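Local coordinates for octenoyl-coa reductase/carboxylase (Streptomyces sp., PDB 4A0S), which catalyses the NADPH-dependent reductive carboxylation of 2-octenoyl-CoA, making an unusual extender unit for cinnabaramide polyketide biosynthesis, at residues 115-120 / 137-142; 64-69 / 176-181; 69-74 / 195-200; 184-189 / 370-375. One frame throughout, in Å; residues are numbered along the deposited sequence.

All four contacts reach one curled mixed sheet, in which strand 64-73 pairs with both 117-124 and 176-180, and 117-124 pairs with 136-139. Contact 2 opens first along the chain and encloses contact 1, a hairpin; their centres lie about 8 Å apart. Contact 3 continues strand 64-73 past V69, which it shares with contact 2, and packs its end on helix 193-197. Its centre is about 7 Å from that of contact 1. Contact 4 begins on strand 184-186, next to 136-139 in the sheet, and reaches helix 365-376, beyond the last strand of the parallel nucleotide-binding sheet. The GroES-like sheet is thus knit together internally by contacts 1 and 2 and tied to flanking helices by contacts 3 and 4.

Contact 1 of 4, residues 115-120 / 137-142; sequences SDCSGV and VIVHPA. With CO8 (octanoyl-coenzyme A), chain E.
C117 and V139 face each other as an antiparallel hydrogen-bonded pair in the hairpin of strands 117-124 and 136-139. V139 N gives a nearly straight bond (166°) to C117 O at 2.8 Å, while the return bond from C117 N to V139 O is weak at 3.3 Å. Two residues on, G119 and V137 repeat the pattern more evenly: G119 N donates to V137 O at 2.8 Å, and V137 N to G119 O at 2.9 Å. At the backbone angles of G119 (phi 174°) a CB would press on the preceding carbonyl oxygen. Between these pairs S118 and I138 approach without hydrogen bonds to each other; S118 N turns to strand 64-73 and I138 N to L185.

C117 SG and V139 CG2 touch at 3.6 Å beside V137, on the face away from S118 and I138. V139 CG1 is anti to the backbone N (chi1 171°), leaving CG2 to face the sulfur. The polar side chains find partners beyond the hairpin. S118 OG bonds to W193 O, and S115 OG to W164 O and N77 ND2. D116 divides its carboxylate, OD1 toward S73 OG and N75 ND2, OD2 toward L201 N. H140 NE2 pairs with H365 ND1.

Past the last pair, S115 O rests against P141 CB at 3.2 Å. P141 and A142 then line the acyl tail of octanoyl-CoA: P141 CG lies 3.7 Å from C6' and A142 CA 3.5 Å from C8'. The chemistry changes along the hairpin, from paired amides and externally satisfied polar groups to apolar contact with the tail end, consistent with a pocket for an eight-carbon acyl chain.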
loop_
_atom_site.group_PDB
_atom_site.type_symbol
_atom_site.label_atom_id
_atom_site.label_comp_id
_atom_site.label_asym_id
_atom_site.label_seq_id
_atom_site.Cartn_x
_atom_site.Cartn_y
_atom_site.Cartn_z
ATOM N N SER A 115 -23.908 12.185 16.901
ATOM C CA SER A 115 -22.543 11.937 16.478
ATOM C C SER A 115 -22.202 12.607 15.172
ATOM O O SER A 115 -21.063 12.555 14.721
ATOM C CB SER A 115 -22.321 10.441 16.398
ATOM O OG SER A 115 -22.554 9.924 17.689
ATOM N N ASP A 116 -23.177 13.269 14.580
ATOM C CA ASP A 116 -22.844 14.258 13.559
ATOM C C ASP A 116 -23.788 15.435 13.656
ATOM O O ASP A 116 -24.732 15.431 14.460
ATOM C CB ASP A 116 -22.705 13.655 12.132
ATOM C CG ASP A 116 -23.814 12.689 11.752
ATOM O OD1 ASP A 116 -24.934 12.731 12.300
ATOM O OD2 ASP A 116 -23.561 11.873 10.853
ATOM N N CYS A 117 -23.516 16.469 12.878
ATOM C CA CYS A 117 -24.380 17.610 12.887
ATOM C C CYS A 117 -23.880 18.586 11.880
ATOM O O CYS A 117 -22.762 18.454 11.375
ATOM C CB CYS A 117 -24.454 18.260 14.272
ATOM S SG CYS A 117 -23.214 19.460 14.626
ATOM N N SER A 118 -24.743 19.545 11.559
ATOM C CA SER A 118 -24.314 20.732 10.860
ATOM C C SER A 118 -24.732 21.881 11.745
ATOM O O SER A 118 -25.653 21.761 12.568
ATOM C CB SER A 118 -24.981 20.842 9.502
ATOM O OG SER A 118 -26.386 20.902 9.669
ATOM N N GLY A 119 -24.046 22.994 11.602
ATOM C CA GLY A 119 -24.425 24.123 12.384
ATOM C C GLY A 119 -23.500 25.291 12.259
ATOM O O GLY A 119 -22.803 25.464 11.271
ATOM N N VAL A 120 -23.528 26.110 13.288
ATOM C CA VAL A 120 -22.833 27.357 13.260
ATOM C C VAL A 120 -21.894 27.445 14.448
ATOM O O VAL A 120 -22.283 27.185 15.584
ATOM C CB VAL A 120 -23.826 28.525 13.303
ATOM C CG1 VAL A 120 -23.082 29.815 13.221
ATOM C CG2 VAL A 120 -24.843 28.399 12.174
ATOM N N VAL A 137 -20.570 24.884 9.596
ATOM C CA VAL A 137 -19.776 23.680 9.713
ATOM C C VAL A 137 -20.626 22.432 9.709
ATOM O O VAL A 137 -21.820 22.456 9.994
ATOM C CB VAL A 137 -18.944 23.673 11.017
ATOM C CG1 VAL A 137 -17.934 24.826 11.017
ATOM C CG2 VAL A 137 -19.850 23.742 12.233
ATOM N N ILE A 138 -19.990 21.333 9.365
ATOM C CA ILE A 138 -20.514 20.061 9.744
ATOM C C ILE A 138 -19.536 19.563 10.770
ATOM O O ILE A 138 -18.386 20.007 10.813
ATOM C CB ILE A 138 -20.651 19.115 8.570
ATOM C CG1 ILE A 138 -19.344 19.083 7.774
ATOM C CG2 ILE A 138 -21.848 19.539 7.726
ATOM C CD1 ILE A 138 -19.229 17.923 6.800
ATOM N N VAL A 139 -20.015 18.695 11.636
ATOM C CA VAL A 139 -19.166 18.061 12.597
ATOM C C VAL A 139 -19.226 16.599 12.236
ATOM O O VAL A 139 -20.320 16.053 12.019
ATOM C CB VAL A 139 -19.667 18.264 14.023
ATOM C CG1 VAL A 139 -18.870 17.392 14.990
ATOM C CG2 VAL A 139 -19.621 19.745 14.401
ATOM N N HIS A 140 -18.052 15.981 12.142
ATOM C CA HIS A 140 -17.960 14.535 12.031
ATOM C C HIS A 140 -17.511 13.963 13.377
ATOM O O HIS A 140 -17.036 14.697 14.230
ATOM C CB HIS A 140 -17.043 14.116 10.876
ATOM C CG HIS A 140 -15.605 14.457 11.087
ATOM N ND1 HIS A 140 -14.779 13.715 11.901
ATOM C CD2 HIS A 140 -14.839 15.444 10.570
ATOM C CE1 HIS A 140 -13.565 14.235 11.886
ATOM N NE2 HIS A 140 -13.577 15.294 11.095
ATOM N N PRO A 141 -17.698 12.650 13.573
ATOM C CA PRO A 141 -17.635 12.083 14.920
ATOM C C PRO A 141 -16.250 11.751 15.481
ATOM O O PRO A 141 -16.162 11.373 16.643
ATOM C CB PRO A 141 -18.444 10.785 14.788
ATOM C CG PRO A 141 -18.270 10.402 13.346
ATOM C CD PRO A 141 -18.346 11.734 12.628
ATOM N N ALA A 142 -15.204 11.853 14.664
ATOM C CA ALA A 142 -13.864 11.460 15.101
ATOM C C ALA A 142 -13.290 12.442 16.109
ATOM O O ALA A 142 -12.696 13.457 15.751
ATOM C CB ALA A 142 -12.929 11.259 13.905
HETATM N N1A CO8 E . -23.063 -1.674 32.613
HETATM C C2A CO8 E . -21.976 -1.004 33.000
HETATM N N3A CO8 E . -20.768 -1.339 32.562
HETATM C C4A CO8 E . -20.633 -2.376 31.705
HETATM C C5A CO8 E . -21.739 -3.097 31.273
HETATM C C6A CO8 E . -22.989 -2.720 31.756
HETATM N N6A CO8 E . -24.085 -3.378 31.364
HETATM N N7A CO8 E . -21.313 -4.047 30.439
HETATM C C8A CO8 E . -19.986 -3.933 30.349
HETATM N N9A CO8 E . -19.572 -2.916 31.122
HETATM C C1B CO8 E . -18.186 -2.418 31.339
HETATM C C2B CO8 E . -17.404 -3.347 32.273
HETATM O O2B CO8 E . -16.569 -2.567 33.158
HETATM C C3B CO8 E . -16.560 -4.131 31.272
HETATM O O3B CO8 E . -15.372 -4.613 31.882
HETATM P P3B CO8 E . -15.372 -6.182 32.279
HETATM O O7A CO8 E . -14.942 -6.252 33.849
HETATM O O8A CO8 E . -16.918 -6.746 32.324
HETATM O O9A CO8 E . -14.533 -6.987 31.367
HETATM C C4B CO8 E . -16.242 -3.097 30.198
HETATM O O4B CO8 E . -17.455 -2.340 30.074
HETATM C C5B CO8 E . -16.069 -3.736 28.815
HETATM O O5B CO8 E . -15.905 -2.699 27.826
HETATM P P1A CO8 E . -14.492 -1.870 27.746
HETATM O O1A CO8 E . -14.675 -0.788 26.503
HETATM O O2A CO8 E . -14.135 -1.128 28.997
HETATM O O3A CO8 E . -13.326 -2.995 27.458
HETATM P P2A CO8 E . -12.754 -3.549 26.023
HETATM O O4A CO8 E . -12.473 -5.109 26.215
HETATM O O5A CO8 E . -11.547 -2.815 25.516
HETATM O O6A CO8 E . -13.995 -3.473 24.963
HETATM C CBP CO8 E . -15.126 -2.954 22.841
HETATM C CCP CO8 E . -13.781 -3.064 23.598
HETATM C CDP CO8 E . -15.630 -4.395 22.650
HETATM C CEP CO8 E . -14.831 -2.351 21.467
HETATM C CAP CO8 E . -16.128 -2.075 23.662
HETATM O OAP CO8 E . -15.565 -0.789 24.079
HETATM C C9P CO8 E . -17.507 -1.868 22.976
HETATM O O9P CO8 E . -18.319 -2.802 22.959
HETATM N N8P CO8 E . -17.757 -0.643 22.460
HETATM C C7P CO8 E . -19.073 -0.281 21.854
HETATM C C6P CO8 E . -19.109 -0.280 20.300
HETATM C C5P CO8 E . -20.441 -0.916 19.834
HETATM O O5P CO8 E . -20.688 -2.087 20.111
HETATM N N4P CO8 E . -21.391 -0.176 19.267
HETATM C C3P CO8 E . -21.328 1.159 18.684
HETATM C C2P CO8 E . -21.523 0.842 17.194
HETATM S S1P CO8 E . -20.118 1.437 16.179
HETATM C "C1'" CO8 E . -20.876 2.846 15.521
HETATM O "O1'" CO8 E . -22.106 2.940 15.356
HETATM C "C2'" CO8 E . -19.990 3.860 15.227
HETATM C "C3'" CO8 E . -20.376 5.062 14.679
HETATM C "C4'" CO8 E . -19.398 6.018 14.380
HETATM C "C5'" CO8 E . -18.041 5.814 15.035
HETATM C "C6'" CO8 E . -17.231 7.079 14.674
HETATM C "C7'" CO8 E . -15.792 6.873 15.054
HETATM C "C8'" CO8 E . -15.054 8.194 14.813
#

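Contact 2 of 4, residues 64-69 / 176-181; sequences EVLVAV and YGVVRA
L66 CD1 lies at the apolar centre, 3.7 Å from V178 CG2 and 3.8 Å from Y176 CB. With CG anti to the backbone N (chi1 -179°), the leucine leans across toward strand 176-180. A68 CB meets the Y176 ring at CE2, on the same face of the sheet. V65, V67 and V179 occupy the other face, where V179 CG2 touches both V65 CB and V67 CG2. G177 leaves room here: V69 CG2 is already 3.4 Å from G177 N, and a CB at this position would be tight against that methyl.

Between the faces, four backbone bonds join the antiparallel pairs V65-V179 and V67-G177 of the GroES-like sheet; V67 N to G177 O is almost perfectly straight, at 178°.

At the polar edge the stem of E64 runs over V179 O, and OE1 sits 3.1 Å from V178 CG1. OE1 also accepts from A61 N, and OE2 forms a salt bridge with R105. A water donates to E64 OE2 at 2.6 Å and accepts from R180 NE at 2.8 Å, in the plane of the guanidinium. A leucine in place of E64 would probably leave R105 without its carboxylate mate and break the water bridge to R180.

Strand 117-124 flanks 64-69 on its other edge, L184 and V139 pack over the valine face, and R180 and A181 pack on R129 and Q147 of a neighbouring subunit.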
loop_
_atom_site.group_PDB
_atom_site.type_symbol
_atom_site.label_atom_id
_atom_site.label_comp_id
_atom_site.label_asym_id
_atom_site.label_seq_id
_atom_site.Cartn_x
_atom_site.Cartn_y
_atom_site.Cartn_z
ATOM N N GLU A 64 -11.414 23.197 21.486
ATOM C CA GLU A 64 -12.797 22.873 21.178
ATOM C C GLU A 64 -13.566 24.033 20.609
ATOM O O GLU A 64 -13.182 25.186 20.760
ATOM C CB GLU A 64 -13.510 22.376 22.417
ATOM C CG GLU A 64 -13.241 20.926 22.723
ATOM C CD GLU A 64 -13.735 20.542 24.100
ATOM O OE1 GLU A 64 -14.339 21.392 24.787
ATOM O OE2 GLU A 64 -13.511 19.388 24.517
ATOM N N VAL A 65 -14.692 23.707 19.989
ATOM C CA VAL A 65 -15.541 24.695 19.379
ATOM C C VAL A 65 -16.950 24.406 19.829
ATOM O O VAL A 65 -17.354 23.251 19.906
ATOM C CB VAL A 65 -15.444 24.618 17.844
ATOM C CG1 VAL A 65 -16.401 25.554 17.216
ATOM C CG2 VAL A 65 -14.010 24.952 17.388
ATOM N N LEU A 66 -17.669 25.467 20.185
ATOM C CA LEU A 66 -19.052 25.308 20.555
ATOM C C LEU A 66 -19.807 25.600 19.297
ATOM O O LEU A 66 -19.649 26.662 18.715
ATOM C CB LEU A 66 -19.433 26.283 21.649
ATOM C CG LEU A 66 -20.874 26.175 22.130
ATOM C CD1 LEU A 66 -21.166 24.810 22.796
ATOM C CD2 LEU A 66 -21.056 27.323 23.099
ATOM N N VAL A 67 -20.623 24.647 18.884
ATOM C CA VAL A 67 -21.398 24.771 17.669
ATOM C C VAL A 67 -22.849 24.925 18.085
ATOM O O VAL A 67 -23.309 24.159 18.922
ATOM C CB VAL A 67 -21.257 23.485 16.813
ATOM C CG1 VAL A 67 -22.186 23.507 15.601
ATOM C CG2 VAL A 67 -19.815 23.302 16.392
ATOM N N ALA A 68 -23.536 25.933 17.535
ATOM C CA ALA A 68 -24.996 26.006 17.619
ATOM C C ALA A 68 -25.447 25.011 16.576
ATOM O O ALA A 68 -25.289 25.246 15.388
ATOM C CB ALA A 68 -25.513 27.409 17.273
ATOM N N VAL A 69 -25.976 23.884 17.029
ATOM C CA VAL A 69 -26.300 22.792 16.137
ATOM C C VAL A 69 -27.622 23.057 15.423
ATOM O O VAL A 69 -28.674 23.176 16.054
ATOM C CB VAL A 69 -26.385 21.464 16.890
ATOM C CG1 VAL A 69 -26.730 20.336 15.930
ATOM C CG2 VAL A 69 -25.076 21.176 17.609
ATOM N N TYR A 176 -26.768 22.802 21.065
ATOM C CA TYR A 176 -25.344 23.076 20.960
ATOM C C TYR A 176 -24.605 21.794 21.060
ATOM O O TYR A 176 -25.071 20.847 21.688
ATOM C CB TYR A 176 -24.860 24.003 22.081
ATOM C CG TYR A 176 -25.470 25.364 21.999
ATOM C CD1 TYR A 176 -26.671 25.630 22.648
ATOM C CD2 TYR A 176 -24.860 26.392 21.279
ATOM C CE1 TYR A 176 -27.256 26.863 22.589
ATOM C CE2 TYR A 176 -25.456 27.647 21.196
ATOM C CZ TYR A 176 -26.663 27.863 21.869
ATOM O OH TYR A 176 -27.316 29.071 21.833
ATOM N N GLY A 177 -23.419 21.784 20.467
ATOM C CA GLY A 177 -22.539 20.628 20.508
ATOM C C GLY A 177 -21.174 21.182 20.854
ATOM O O GLY A 177 -20.841 22.316 20.486
ATOM N N VAL A 178 -20.403 20.396 21.593
ATOM C CA VAL A 178 -19.017 20.740 21.883
ATOM C C VAL A 178 -18.157 19.746 21.114
ATOM O O VAL A 178 -18.318 18.524 21.226
ATOM C CB VAL A 178 -18.699 20.699 23.388
ATOM C CG1 VAL A 178 -17.191 20.856 23.632
ATOM C CG2 VAL A 178 -19.476 21.793 24.118
ATOM N N VAL A 179 -17.269 20.286 20.295
ATOM C CA VAL A 179 -16.487 19.437 19.424
ATOM C C VAL A 179 -15.050 19.869 19.457
ATOM O O VAL A 179 -14.756 21.026 19.705
ATOM C CB VAL A 179 -17.005 19.495 17.968
ATOM C CG1 VAL A 179 -18.510 19.285 17.934
ATOM C CG2 VAL A 179 -16.668 20.839 17.288
ATOM N N ARG A 180 -14.148 18.936 19.191
ATOM C CA ARG A 180 -12.775 19.319 18.944
ATOM C C ARG A 180 -12.711 19.955 17.559
ATOM O O ARG A 180 -13.445 19.574 16.661
ATOM C CB ARG A 180 -11.842 18.119 19.042
ATOM C CG ARG A 180 -11.847 17.504 20.423
ATOM C CD ARG A 180 -10.582 16.698 20.675
ATOM N NE ARG A 180 -10.357 16.603 22.121
ATOM C CZ ARG A 180 -9.673 15.629 22.714
ATOM N NH1 ARG A 180 -9.135 14.663 21.990
ATOM N NH2 ARG A 180 -9.510 15.617 24.026
ATOM N N ALA A 181 -11.829 20.933 17.412
ATOM C CA ALA A 181 -11.710 21.653 16.164
ATOM C C ALA A 181 -11.429 20.688 15.003
ATOM O O ALA A 181 -11.789 20.961 13.863
ATOM C CB ALA A 181 -10.638 22.696 16.277
HETATM O O HOH W 1 -11.146 18.579 23.995
#

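Contact 3 of 4, residues 69-74 / 195-200; sequences VMASSI and EAAVSP
A71, which meets A197 across this contact, forms with M70 a classic beta bulge opposite S118, at the end of strand 64-73 in the GroES-like part of this medium-chain dehydrogenase/reductase fold. The strand rests here on A197 and V198, near the C-terminal end of helix 193-197. A197 carries the packing with a single methyl: its CB lies 3.2 Å from A71 O, 3.5 Å from S72 O and 3.7 Å from A71 CB, touching two successive carbonyl oxygens as well as the facing methyl. Such close approach of backbone to helix is consistent with the small side chains on both sides.

S72 turns its CB the other way, and its OG bonds to D116 O. S73 comes back toward the helix end, and its CB sits 3.9 Å from V198 CA. Its hydroxyl, already tied to D116, is also engaged by K408 NZ. V198 in turn leans on K408 and A410 of strand 408-412, which also pairs with strand 64-73. With CG1 anti to its carbonyl carbon (chi1 -68°), V198 brings that methyl to 4.2 Å from S73 CB.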
loop_
_atom_site.group_PDB
_atom_site.type_symbol
_atom_site.label_atom_id
_atom_site.label_comp_id
_atom_site.label_asym_id
_atom_site.label_seq_id
_atom_site.Cartn_x
_atom_site.Cartn_y
_atom_site.Cartn_z
ATOM N N VAL A 69 -25.976 23.884 17.029
ATOM C CA VAL A 69 -26.300 22.792 16.137
ATOM C C VAL A 69 -27.622 23.057 15.423
ATOM O O VAL A 69 -28.674 23.176 16.054
ATOM C CB VAL A 69 -26.385 21.464 16.890
ATOM C CG1 VAL A 69 -26.730 20.336 15.930
ATOM C CG2 VAL A 69 -25.076 21.176 17.609
ATOM N N MET A 70 -27.565 23.107 14.103
ATOM C CA MET A 70 -28.751 23.401 13.324
ATOM C C MET A 70 -29.557 22.151 13.071
ATOM O O MET A 70 -30.775 22.154 13.198
ATOM C CB MET A 70 -28.350 24.093 12.030
ATOM C CG MET A 70 -27.867 25.517 12.289
ATOM S SD MET A 70 -29.160 26.558 13.007
ATOM C CE MET A 70 -30.182 26.785 11.571
ATOM N N ALA A 71 -28.849 21.074 12.751
ATOM C CA ALA A 71 -29.455 19.798 12.483
ATOM C C ALA A 71 -28.430 18.724 12.811
ATOM O O ALA A 71 -27.216 18.974 12.787
ATOM C CB ALA A 71 -29.868 19.713 11.023
ATOM N N SER A 72 -28.929 17.535 13.100
ATOM C CA SER A 72 -28.098 16.402 13.407
ATOM C C SER A 72 -28.775 15.239 12.705
ATOM O O SER A 72 -29.576 15.447 11.781
ATOM C CB SER A 72 -28.044 16.222 14.923
ATOM O OG SER A 72 -27.155 15.196 15.301
ATOM N N SER A 73 -28.444 14.013 13.094
ATOM C CA SER A 73 -29.106 12.878 12.493
ATOM C C SER A 73 -29.163 11.776 13.520
ATOM O O SER A 73 -28.394 11.778 14.502
ATOM C CB SER A 73 -28.326 12.396 11.268
ATOM O OG SER A 73 -27.202 11.639 11.675
ATOM N N ILE A 74 -30.057 10.823 13.299
ATOM C CA ILE A 74 -29.985 9.595 14.071
ATOM C C ILE A 74 -28.952 8.706 13.405
ATOM O O ILE A 74 -28.968 8.516 12.173
ATOM C CB ILE A 74 -31.338 8.864 14.156
ATOM C CG1 ILE A 74 -32.409 9.822 14.654
ATOM C CG2 ILE A 74 -31.221 7.640 15.065
ATOM C CD1 ILE A 74 -32.133 10.362 16.046
ATOM N N GLU A 195 -29.745 18.354 5.512
ATOM C CA GLU A 195 -29.041 17.606 4.463
ATOM C C GLU A 195 -27.555 17.440 4.787
ATOM O O GLU A 195 -26.980 16.357 4.622
ATOM C CB GLU A 195 -29.153 18.344 3.145
ATOM C CG GLU A 195 -30.476 18.176 2.435
ATOM C CD GLU A 195 -30.677 19.248 1.385
ATOM O OE1 GLU A 195 -29.733 20.009 1.129
ATOM O OE2 GLU A 195 -31.781 19.319 0.809
ATOM N N ALA A 196 -26.947 18.536 5.224
ATOM C CA ALA A 196 -25.539 18.568 5.618
ATOM C C ALA A 196 -25.282 17.647 6.827
ATOM O O ALA A 196 -24.293 16.915 6.859
ATOM C CB ALA A 196 -25.124 19.988 5.930
ATOM N N ALA A 197 -26.213 17.660 7.782
ATOM C CA ALA A 197 -26.113 16.917 9.040
ATOM C C ALA A 197 -26.144 15.399 8.892
ATOM O O ALA A 197 -25.561 14.691 9.717
ATOM C CB ALA A 197 -27.227 17.343 9.980
ATOM N N VAL A 198 -26.822 14.899 7.857
ATOM C CA VAL A 198 -27.057 13.454 7.753
ATOM C C VAL A 198 -25.825 12.641 7.354
ATOM O O VAL A 198 -25.766 11.445 7.571
ATOM C CB VAL A 198 -28.262 13.101 6.827
ATOM C CG1 VAL A 198 -29.569 13.560 7.437
ATOM C CG2 VAL A 198 -28.073 13.660 5.415
ATOM N N SER A 199 -24.824 13.315 6.827
ATOM C CA SER A 199 -23.753 12.630 6.127
ATOM C C SER A 199 -22.469 12.306 6.874
ATOM O O SER A 199 -21.906 11.249 6.644
ATOM C CB SER A 199 -23.412 13.394 4.863
ATOM O OG SER A 199 -24.518 13.360 3.996
ATOM N N PRO A 200 -21.984 13.212 7.741
ATOM C CA PRO A 200 -20.581 13.026 8.138
ATOM C C PRO A 200 -20.261 11.645 8.682
ATOM O O PRO A 200 -19.299 11.017 8.227
ATOM C CB PRO A 200 -20.371 14.107 9.203
ATOM C CG PRO A 200 -21.288 15.223 8.729
ATOM C CD PRO A 200 -22.532 14.483 8.241
#

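Contact 4 of 4, residues 184-189 / 370-375; sequences LLPKPA and ATNRLF
N372 projects from helix 365-376 toward L185, P186 and P188, its CG anti to the backbone N (chi1 -159°). Its CB lies 3.9 Å from L185 CD1, the leucine and asparagine running alongside one another with opposite headings. Beyond CG the amide splits its contacts. ND2 donates to P186 O at 2.7 Å with an angle of 163° at the hydrogen; the acceptor is close to the amide plane, and the donor lies in the carbonyl plane. The same nitrogen passes 3.7 Å from L185 CB.

This bond spans two parts of the medium-chain dehydrogenase/reductase fold: strand 184-186 pairs with 136-139 in the GroES-like sheet, whereas helix 365-376 comes after the last strand of the parallel, Rossmann-type sheet.

OD1 points instead at a proline ring, 3.2 Å from P188 CG and 3.4 Å from P188 CD; it is buried and has no hydrogen-bond partner in the model. A leucine here would probably leave P186 O without this donor and press a methyl against the neighbouring prolines. One turn along the helix, F375 CB packs 4.0 Å from P188 CG, the two side chains flanking each other with the same heading, while its ring runs on toward S199 and A203.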
loop_
_atom_site.group_PDB
_atom_site.type_symbol
_atom_site.label_atom_id
_atom_site.label_comp_id
_atom_site.label_asym_id
_atom_site.label_seq_id
_atom_site.Cartn_x
_atom_site.Cartn_y
_atom_site.Cartn_z
ATOM N N LEU A 184 -14.318 19.476 12.779
ATOM C CA LEU A 184 -15.005 20.477 11.968
ATOM C C LEU A 184 -14.591 20.497 10.518
ATOM O O LEU A 184 -13.389 20.479 10.202
ATOM C CB LEU A 184 -14.764 21.872 12.545
ATOM C CG LEU A 184 -15.451 22.137 13.877
ATOM C CD1 LEU A 184 -15.068 23.491 14.372
ATOM C CD2 LEU A 184 -16.966 22.067 13.713
ATOM N N LEU A 185 -15.596 20.592 9.650
ATOM C CA LEU A 185 -15.383 20.841 8.239
ATOM C C LEU A 185 -16.381 21.896 7.791
ATOM O O LEU A 185 -17.454 22.012 8.383
ATOM C CB LEU A 185 -15.572 19.562 7.435
ATOM C CG LEU A 185 -14.536 18.470 7.690
ATOM C CD1 LEU A 185 -14.963 17.161 7.015
ATOM C CD2 LEU A 185 -13.131 18.956 7.259
ATOM N N PRO A 186 -16.032 22.661 6.750
ATOM C CA PRO A 186 -17.026 23.596 6.239
ATOM C C PRO A 186 -18.231 22.842 5.713
ATOM O O PRO A 186 -18.099 21.848 4.980
ATOM C CB PRO A 186 -16.300 24.319 5.101
ATOM C CG PRO A 186 -15.145 23.479 4.753
ATOM C CD PRO A 186 -14.754 22.734 6.005
ATOM N N LYS A 187 -19.397 23.283 6.137
ATOM C CA LYS A 187 -20.636 22.722 5.642
ATOM C C LYS A 187 -20.721 22.947 4.140
ATOM O O LYS A 187 -20.460 24.050 3.666
ATOM C CB LYS A 187 -21.808 23.407 6.329
ATOM C CG LYS A 187 -23.160 23.036 5.763
ATOM C CD LYS A 187 -24.199 23.975 6.315
ATOM C CE LYS A 187 -25.435 24.014 5.417
ATOM N NZ LYS A 187 -25.162 24.702 4.109
ATOM N N PRO A 188 -21.078 21.892 3.382
ATOM C CA PRO A 188 -21.334 22.042 1.958
ATOM C C PRO A 188 -22.390 23.128 1.771
ATOM O O PRO A 188 -23.507 23.003 2.276
ATOM C CB PRO A 188 -21.895 20.682 1.571
ATOM C CG PRO A 188 -21.231 19.753 2.500
ATOM C CD PRO A 188 -21.195 20.489 3.810
ATOM N N ALA A 189 -22.017 24.208 1.097
ATOM C CA ALA A 189 -22.848 25.418 1.057
ATOM C C ALA A 189 -24.241 25.237 0.401
ATOM O O ALA A 189 -25.198 25.930 0.748
ATOM C CB ALA A 189 -22.079 26.556 0.402
ATOM N N ALA A 370 -12.134 14.533 2.615
ATOM C CA ALA A 370 -12.284 13.935 1.292
ATOM C C ALA A 370 -13.758 13.670 1.030
ATOM O O ALA A 370 -14.272 13.942 -0.061
ATOM C CB ALA A 370 -11.511 12.649 1.217
ATOM N N THR A 371 -14.432 13.126 2.038
ATOM C CA THR A 371 -15.863 12.882 1.939
ATOM C C THR A 371 -16.590 14.189 1.642
ATOM O O THR A 371 -17.399 14.287 0.717
ATOM C CB THR A 371 -16.383 12.228 3.222
ATOM O OG1 THR A 371 -15.709 10.973 3.393
ATOM C CG2 THR A 371 -17.897 11.994 3.137
ATOM N N ASN A 372 -16.283 15.193 2.441
ATOM C CA ASN A 372 -16.908 16.501 2.318
ATOM C C ASN A 372 -16.699 17.078 0.924
ATOM O O ASN A 372 -17.607 17.670 0.362
ATOM C CB ASN A 372 -16.356 17.455 3.379
ATOM C CG ASN A 372 -17.273 18.616 3.637
ATOM O OD1 ASN A 372 -18.497 18.484 3.560
ATOM N ND2 ASN A 372 -16.697 19.755 3.963
ATOM N N ARG A 373 -15.516 16.866 0.357
ATOM C CA ARG A 373 -15.229 17.332 -0.991
ATOM C C ARG A 373 -16.142 16.704 -2.018
ATOM O O ARG A 373 -16.510 17.343 -2.993
ATOM C CB ARG A 373 -13.782 17.052 -1.357
ATOM C CG ARG A 373 -12.872 18.015 -0.705
ATOM C CD ARG A 373 -11.472 17.512 -0.769
ATOM N NE ARG A 373 -10.569 18.546 -0.301
ATOM C CZ ARG A 373 -9.244 18.434 -0.303
ATOM N NH1 ARG A 373 -8.655 17.317 -0.721
ATOM N NH2 ARG A 373 -8.511 19.439 0.139
ATOM N N LEU A 374 -16.499 15.447 -1.795
ATOM C CA LEU A 374 -17.382 14.764 -2.725
ATOM C C LEU A 374 -18.802 15.290 -2.589
ATOM O O LEU A 374 -19.559 15.290 -3.542
ATOM C CB LEU A 374 -17.336 13.272 -2.490
ATOM C CG LEU A 374 -15.997 12.638 -2.885
ATOM C CD1 LEU A 374 -15.961 11.169 -2.470
ATOM C CD2 LEU A 374 -15.741 12.783 -4.383
ATOM N N PHE A 375 -19.172 15.719 -1.382
ATOM C CA PHE A 375 -20.470 16.367 -1.206
ATOM C C PHE A 375 -20.458 17.740 -1.837
ATOM O O PHE A 375 -21.421 18.139 -2.499
ATOM C CB PHE A 375 -20.837 16.462 0.271
ATOM C CG PHE A 375 -21.393 15.200 0.804
ATOM C CD1 PHE A 375 -22.750 14.922 0.671
ATOM C CD2 PHE A 375 -20.564 14.251 1.380
ATOM C CE1 PHE A 375 -23.277 13.727 1.145
ATOM C CE2 PHE A 375 -21.088 13.044 1.863
ATOM C CZ PHE A 375 -22.445 12.788 1.741
#